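Local coordinates for TRAP-type transporter, periplasmic component (Cupriavidus necator, PDB 4P8B), which binds (S)-2-acetolactate between its two lobes and probably serves as the periplasmic solute-binding component of a TRAP transporter, at residues S160-R165 with K171-R176; V145-G150 with Q251-W256. All coordinates share one frame; numbering follows the deposited sequence.

Interaction 1 of 2, residues S160-R165 with K171-R176; sequences SKREIR and KGMKLR. With X2X ((2S)-2-hydroxy-2-methyl-3-oxobutanoic acid), chain D.
The guanidinium of R162 is met from several sides where the loop 160-165 faces the turn before strand 174-177. At its edge, R162 NH2 is 3.0 Å from K171 O, while R162 NE is hydrogen-bonded to D169 O in the intervening turn. The selenomethionine M173, a labelled residue in the crystallised protein, approaches from the opposite direction. The chi3 bend of M173 (-84°) turns its methyl over the guanidinium. There CE sits above the middle of that plane, 3.5 Å from R162 CZ. Deeper in, I164 CD1 packs against M173 SE at 3.8 Å, both residues leaning on strand 156-159.

A water molecule adds an indirect link, accepting from K161 NZ at 2.8 Å. It donates in turn to G172 O at 3.2 Å, a carbonyl that takes a weak second bond from N193. The ammonium of K174 lies nearby, with its NZ 5.3 Å from K161 NZ. K161 NZ also makes a long, weak ion pair with D212, which may ease its approach to K174 NZ.

The strand that leaves this turn carries R176 to the ligand. R176 NH1 donates to OAE of (S)-2-acetolactate at 2.8 Å and R176 NH2 to OAD at 2.8 Å, with nearly straight angles of 176° and 178°. M197 O also receives a bond from R176 NH2 and so helps fix the guanidinium. Such a two-pronged grip on a carboxylate is the hallmark of TRAP solute-binding proteins, consistent with recognition of organic acids, the arginine charge probably answering that of the carboxylate; R155, N216, Q79 and N100 bond the ligand too.

In the partly buried contact itself, a methyl layered over a guanidinium joins the apolar packing of I164 on M173, and together they hold the turn from which the R176 strand departs.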
# COMPACT_ATOMS: atom_id res chain seq x y z
N SER A 160 8.56 -2.22 -19.60
CA SER A 160 8.60 -1.67 -20.95
C SER A 160 9.06 -2.68 -22.01
O SER A 160 9.02 -2.37 -23.22
CB SER A 160 9.54 -0.48 -21.01
OG SER A 160 10.87 -0.93 -20.84
N LYS A 161 9.51 -3.86 -21.59
CA LYS A 161 10.20 -4.78 -22.50
C LYS A 161 9.37 -5.91 -23.05
O LYS A 161 9.44 -6.17 -24.25
CB LYS A 161 11.43 -5.37 -21.82
CG LYS A 161 12.53 -4.33 -21.62
CD LYS A 161 13.85 -4.98 -21.24
CE LYS A 161 14.99 -3.97 -21.27
NZ LYS A 161 16.27 -4.59 -20.82
N ARG A 162 8.67 -6.64 -22.19
CA ARG A 162 8.02 -7.87 -22.65
C ARG A 162 6.92 -8.31 -21.72
O ARG A 162 6.85 -7.94 -20.56
CB ARG A 162 9.05 -9.00 -22.79
CG ARG A 162 9.76 -9.34 -21.49
CD ARG A 162 10.77 -10.48 -21.69
NE ARG A 162 11.59 -10.74 -20.51
CZ ARG A 162 12.69 -10.07 -20.16
NH1 ARG A 162 13.13 -9.05 -20.90
NH2 ARG A 162 13.35 -10.41 -19.06
N GLU A 163 6.06 -9.17 -22.25
CA GLU A 163 5.00 -9.77 -21.46
C GLU A 163 5.56 -10.70 -20.38
O GLU A 163 6.49 -11.46 -20.64
CB GLU A 163 4.10 -10.55 -22.40
CG GLU A 163 2.97 -11.24 -21.69
CD GLU A 163 2.04 -11.97 -22.63
OE1 GLU A 163 2.51 -12.53 -23.65
OE2 GLU A 163 0.82 -11.98 -22.37
N ILE A 164 5.00 -10.62 -19.18
CA ILE A 164 5.36 -11.52 -18.08
C ILE A 164 4.24 -12.55 -17.86
O ILE A 164 3.11 -12.21 -17.48
CB ILE A 164 5.60 -10.73 -16.78
CG1 ILE A 164 6.76 -9.76 -16.96
CG2 ILE A 164 5.84 -11.69 -15.62
CD1 ILE A 164 7.05 -8.94 -15.69
N ARG A 165 4.54 -13.81 -18.15
CA ARG A 165 3.60 -14.89 -17.89
C ARG A 165 4.14 -15.92 -16.91
O ARG A 165 3.38 -16.73 -16.40
CB ARG A 165 3.24 -15.60 -19.20
CG ARG A 165 2.58 -14.75 -20.28
CD ARG A 165 1.83 -15.63 -21.32
NE ARG A 165 0.63 -16.18 -20.69
CZ ARG A 165 -0.57 -15.60 -20.71
NH1 ARG A 165 -0.77 -14.49 -21.41
NH2 ARG A 165 -1.58 -16.14 -20.04
N LYS A 171 13.70 -12.68 -15.80
CA LYS A 171 15.13 -12.83 -15.61
C LYS A 171 15.85 -11.57 -16.08
O LYS A 171 15.66 -11.12 -17.21
CB LYS A 171 15.68 -14.06 -16.33
CG LYS A 171 17.15 -14.28 -16.04
CD LYS A 171 17.60 -15.70 -16.33
CE LYS A 171 17.73 -15.95 -17.81
NZ LYS A 171 19.02 -16.63 -18.15
N GLY A 172 16.67 -11.01 -15.19
CA GLY A 172 17.47 -9.85 -15.51
C GLY A 172 16.73 -8.52 -15.54
O GLY A 172 17.35 -7.49 -15.75
N MSE A 173 15.42 -8.53 -15.33
CA MSE A 173 14.64 -7.30 -15.43
C MSE A 173 14.93 -6.35 -14.27
O MSE A 173 14.94 -6.77 -13.11
CB MSE A 173 13.16 -7.65 -15.49
CG MSE A 173 12.22 -6.58 -15.94
SE MSE A 173 10.49 -7.36 -16.33
CE MSE A 173 10.76 -7.97 -18.13
N LYS A 174 15.15 -5.08 -14.59
CA LYS A 174 15.44 -4.06 -13.58
C LYS A 174 14.14 -3.46 -13.10
O LYS A 174 13.56 -2.59 -13.73
CB LYS A 174 16.34 -2.98 -14.17
CG LYS A 174 17.69 -3.49 -14.64
CD LYS A 174 18.53 -2.34 -15.22
CE LYS A 174 19.87 -2.82 -15.75
NZ LYS A 174 19.74 -3.78 -16.87
N LEU A 175 13.64 -3.98 -12.00
CA LEU A 175 12.33 -3.57 -11.52
C LEU A 175 12.48 -2.72 -10.28
O LEU A 175 13.19 -3.08 -9.35
CB LEU A 175 11.47 -4.80 -11.21
CG LEU A 175 11.10 -5.58 -12.48
CD1 LEU A 175 10.38 -6.86 -12.09
CD2 LEU A 175 10.26 -4.73 -13.43
N ARG A 176 11.86 -1.55 -10.29
CA ARG A 176 11.83 -0.75 -9.07
C ARG A 176 10.88 -1.36 -8.06
O ARG A 176 9.77 -1.76 -8.39
CB ARG A 176 11.40 0.68 -9.40
CG ARG A 176 11.27 1.60 -8.19
CD ARG A 176 9.86 1.55 -7.66
NE ARG A 176 9.69 2.39 -6.48
CZ ARG A 176 8.52 2.60 -5.89
NH1 ARG A 176 7.41 2.06 -6.36
NH2 ARG A 176 8.47 3.39 -4.82
OAD X2X D . 5.97 3.87 -3.60
CAH X2X D . 4.93 3.28 -4.05
OAE X2X D . 5.00 2.46 -5.01
CAI X2X D . 3.59 3.55 -3.44
CAB X2X D . 3.19 4.97 -3.78
OAF X2X D . 2.67 2.57 -3.81
CAG X2X D . 3.80 3.39 -1.97
OAC X2X D . 3.96 4.38 -1.25
CAA X2X D . 3.84 2.03 -1.36
O HOH W 1 16.60 -5.78 -18.33

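Interaction 2 of 2, residues V145-G150 with Q251-W256; sequences VPLAWG and QIWESW
The indole of W253 carries a valine methyl on one face: V145 CG1 stands 3.8 Å from the centroid of the five-membered ring, only 6° off its normal, a clear CH-pi contact. The other methyl of the same residue, V145 CG2, reaches W253 CD1 at 3.7 Å on the pyrrole side. At the far end of the indole, L147 arrives obliquely. Its CD2 touches W253 CH2 at 3.6 Å, and its CD1 lies 3.8 Å from W253 CZ3. Two branched residues, separated by one residue on the strand, thus divide the indole into a pyrrole half and a benzene half.

W253 can span both because its CG is placed trans to the backbone nitrogen (chi1 -177°), which sends the ring out from helix 250-255 toward the strand. V145 crosses it at about a right angle, whereas L147 meets it from the opposite direction.

Helix 250-255 follows directly on strand 241-249, whose backbone pairs with the outermost strand 144-154: V145 bonds V248, and L147 bonds F246. The helix is therefore already tied by chain connection to the neighbour of the strand it packs on. L147 is hemmed in further by V248 of that neighbouring strand and by K265 and A268 of helix 258-279, so that its isobutyl group fills the angle between sheet, helix and indole.

Between the two segments the contact is apolar, so shape and dispersion probably hold W253 against the edge strand of the five-stranded sheet, while R261 bonds the W253 and E254 carbonyls.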
# COMPACT_ATOMS: atom_id res chain seq x y z
N VAL A 145 -1.20 5.87 16.97
CA VAL A 145 -2.57 5.46 17.24
C VAL A 145 -3.28 5.17 15.93
O VAL A 145 -3.55 6.09 15.14
CB VAL A 145 -3.32 6.55 18.01
CG1 VAL A 145 -4.75 6.10 18.32
CG2 VAL A 145 -2.59 6.92 19.30
N PRO A 146 -3.59 3.88 15.67
CA PRO A 146 -4.29 3.53 14.44
C PRO A 146 -5.79 3.67 14.56
O PRO A 146 -6.35 3.28 15.61
CB PRO A 146 -3.92 2.06 14.25
CG PRO A 146 -3.84 1.54 15.65
CD PRO A 146 -3.31 2.69 16.50
N LEU A 147 -6.45 4.20 13.54
CA LEU A 147 -7.86 4.53 13.61
C LEU A 147 -8.74 3.85 12.56
O LEU A 147 -9.93 3.66 12.78
CB LEU A 147 -8.04 6.04 13.48
CG LEU A 147 -7.37 6.87 14.58
CD1 LEU A 147 -7.57 8.36 14.30
CD2 LEU A 147 -7.86 6.52 15.99
N ALA A 148 -8.18 3.56 11.38
CA ALA A 148 -8.97 2.98 10.31
C ALA A 148 -8.07 2.43 9.23
O ALA A 148 -6.89 2.75 9.16
CB ALA A 148 -9.88 4.03 9.71
N TRP A 149 -8.67 1.60 8.39
CA TRP A 149 -8.03 1.03 7.22
C TRP A 149 -8.53 1.67 5.94
O TRP A 149 -9.73 1.95 5.78
CB TRP A 149 -8.32 -0.48 7.11
CG TRP A 149 -7.78 -1.32 8.23
CD1 TRP A 149 -8.42 -1.65 9.39
CD2 TRP A 149 -6.49 -1.92 8.30
NE1 TRP A 149 -7.60 -2.42 10.17
CE2 TRP A 149 -6.42 -2.61 9.53
CE3 TRP A 149 -5.39 -1.95 7.43
CZ2 TRP A 149 -5.27 -3.31 9.92
CZ3 TRP A 149 -4.27 -2.66 7.82
CH2 TRP A 149 -4.22 -3.33 9.06
N GLY A 150 -7.59 1.87 5.02
CA GLY A 150 -7.88 2.18 3.62
C GLY A 150 -7.20 1.15 2.75
O GLY A 150 -6.87 0.05 3.17
N GLN A 251 1.08 11.49 21.16
CA GLN A 251 1.00 12.69 22.00
C GLN A 251 0.00 13.71 21.43
O GLN A 251 -0.67 14.41 22.18
CB GLN A 251 2.38 13.29 22.21
CG GLN A 251 3.28 12.46 23.13
CD GLN A 251 3.98 11.32 22.42
OE1 GLN A 251 4.28 11.41 21.23
NE2 GLN A 251 4.26 10.24 23.15
N ILE A 252 -0.13 13.75 20.11
CA ILE A 252 -1.13 14.59 19.48
C ILE A 252 -2.50 14.05 19.87
O ILE A 252 -3.39 14.80 20.28
CB ILE A 252 -0.99 14.57 17.93
CG1 ILE A 252 0.32 15.25 17.52
CG2 ILE A 252 -2.17 15.24 17.27
CD1 ILE A 252 0.36 16.74 17.77
N TRP A 253 -2.64 12.73 19.75
CA TRP A 253 -3.88 12.06 20.13
C TRP A 253 -4.29 12.43 21.57
O TRP A 253 -5.40 12.91 21.77
CB TRP A 253 -3.70 10.55 19.97
CG TRP A 253 -4.91 9.70 20.24
CD1 TRP A 253 -5.08 8.85 21.30
CD2 TRP A 253 -6.12 9.62 19.46
NE1 TRP A 253 -6.31 8.24 21.21
CE2 TRP A 253 -6.97 8.70 20.11
CE3 TRP A 253 -6.56 10.24 18.29
CZ2 TRP A 253 -8.23 8.38 19.62
CZ3 TRP A 253 -7.83 9.92 17.81
CH2 TRP A 253 -8.64 8.99 18.46
N GLU A 254 -3.37 12.25 22.52
CA GLU A 254 -3.62 12.49 23.95
C GLU A 254 -3.82 13.96 24.23
O GLU A 254 -4.43 14.32 25.26
CB GLU A 254 -2.47 11.94 24.79
CG GLU A 254 -2.45 10.43 24.86
CD GLU A 254 -1.22 9.86 25.52
OE1 GLU A 254 -0.51 10.62 26.23
OE2 GLU A 254 -0.96 8.65 25.35
N SER A 255 -3.29 14.83 23.38
CA SER A 255 -3.46 16.27 23.59
C SER A 255 -4.91 16.69 23.32
O SER A 255 -5.36 17.73 23.80
CB SER A 255 -2.52 17.09 22.71
OG SER A 255 -2.98 17.17 21.37
N TRP A 256 -5.62 15.87 22.56
CA TRP A 256 -7.02 16.13 22.24
C TRP A 256 -7.92 15.61 23.36
O TRP A 256 -7.54 14.69 24.08
CB TRP A 256 -7.38 15.45 20.92
CG TRP A 256 -6.70 16.06 19.74
CD1 TRP A 256 -6.17 17.30 19.66
CD2 TRP A 256 -6.48 15.44 18.46
NE1 TRP A 256 -5.62 17.50 18.41
CE2 TRP A 256 -5.81 16.37 17.66
CE3 TRP A 256 -6.80 14.19 17.93
CZ2 TRP A 256 -5.44 16.10 16.34
CZ3 TRP A 256 -6.42 13.91 16.62
CH2 TRP A 256 -5.76 14.87 15.85

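From the N terminus, the chain first reaches 145-150, on the edge strand of the five-stranded sheet of one lobe, and then passes into the second lobe. There 160-165 turns back on 171-176 across five intervening residues, so interaction 1 is a short local closure beside the sheet that holds strand 156-159. The chain returns to the first lobe along strand 241-249, and at 251-256 interaction 2 closes a circuit of about a hundred residues that encloses interaction 1 completely. Their centres lie 40 Å apart, on opposite sides of the chain's centre, as suits a two-lobed binding protein whose solute is held between them.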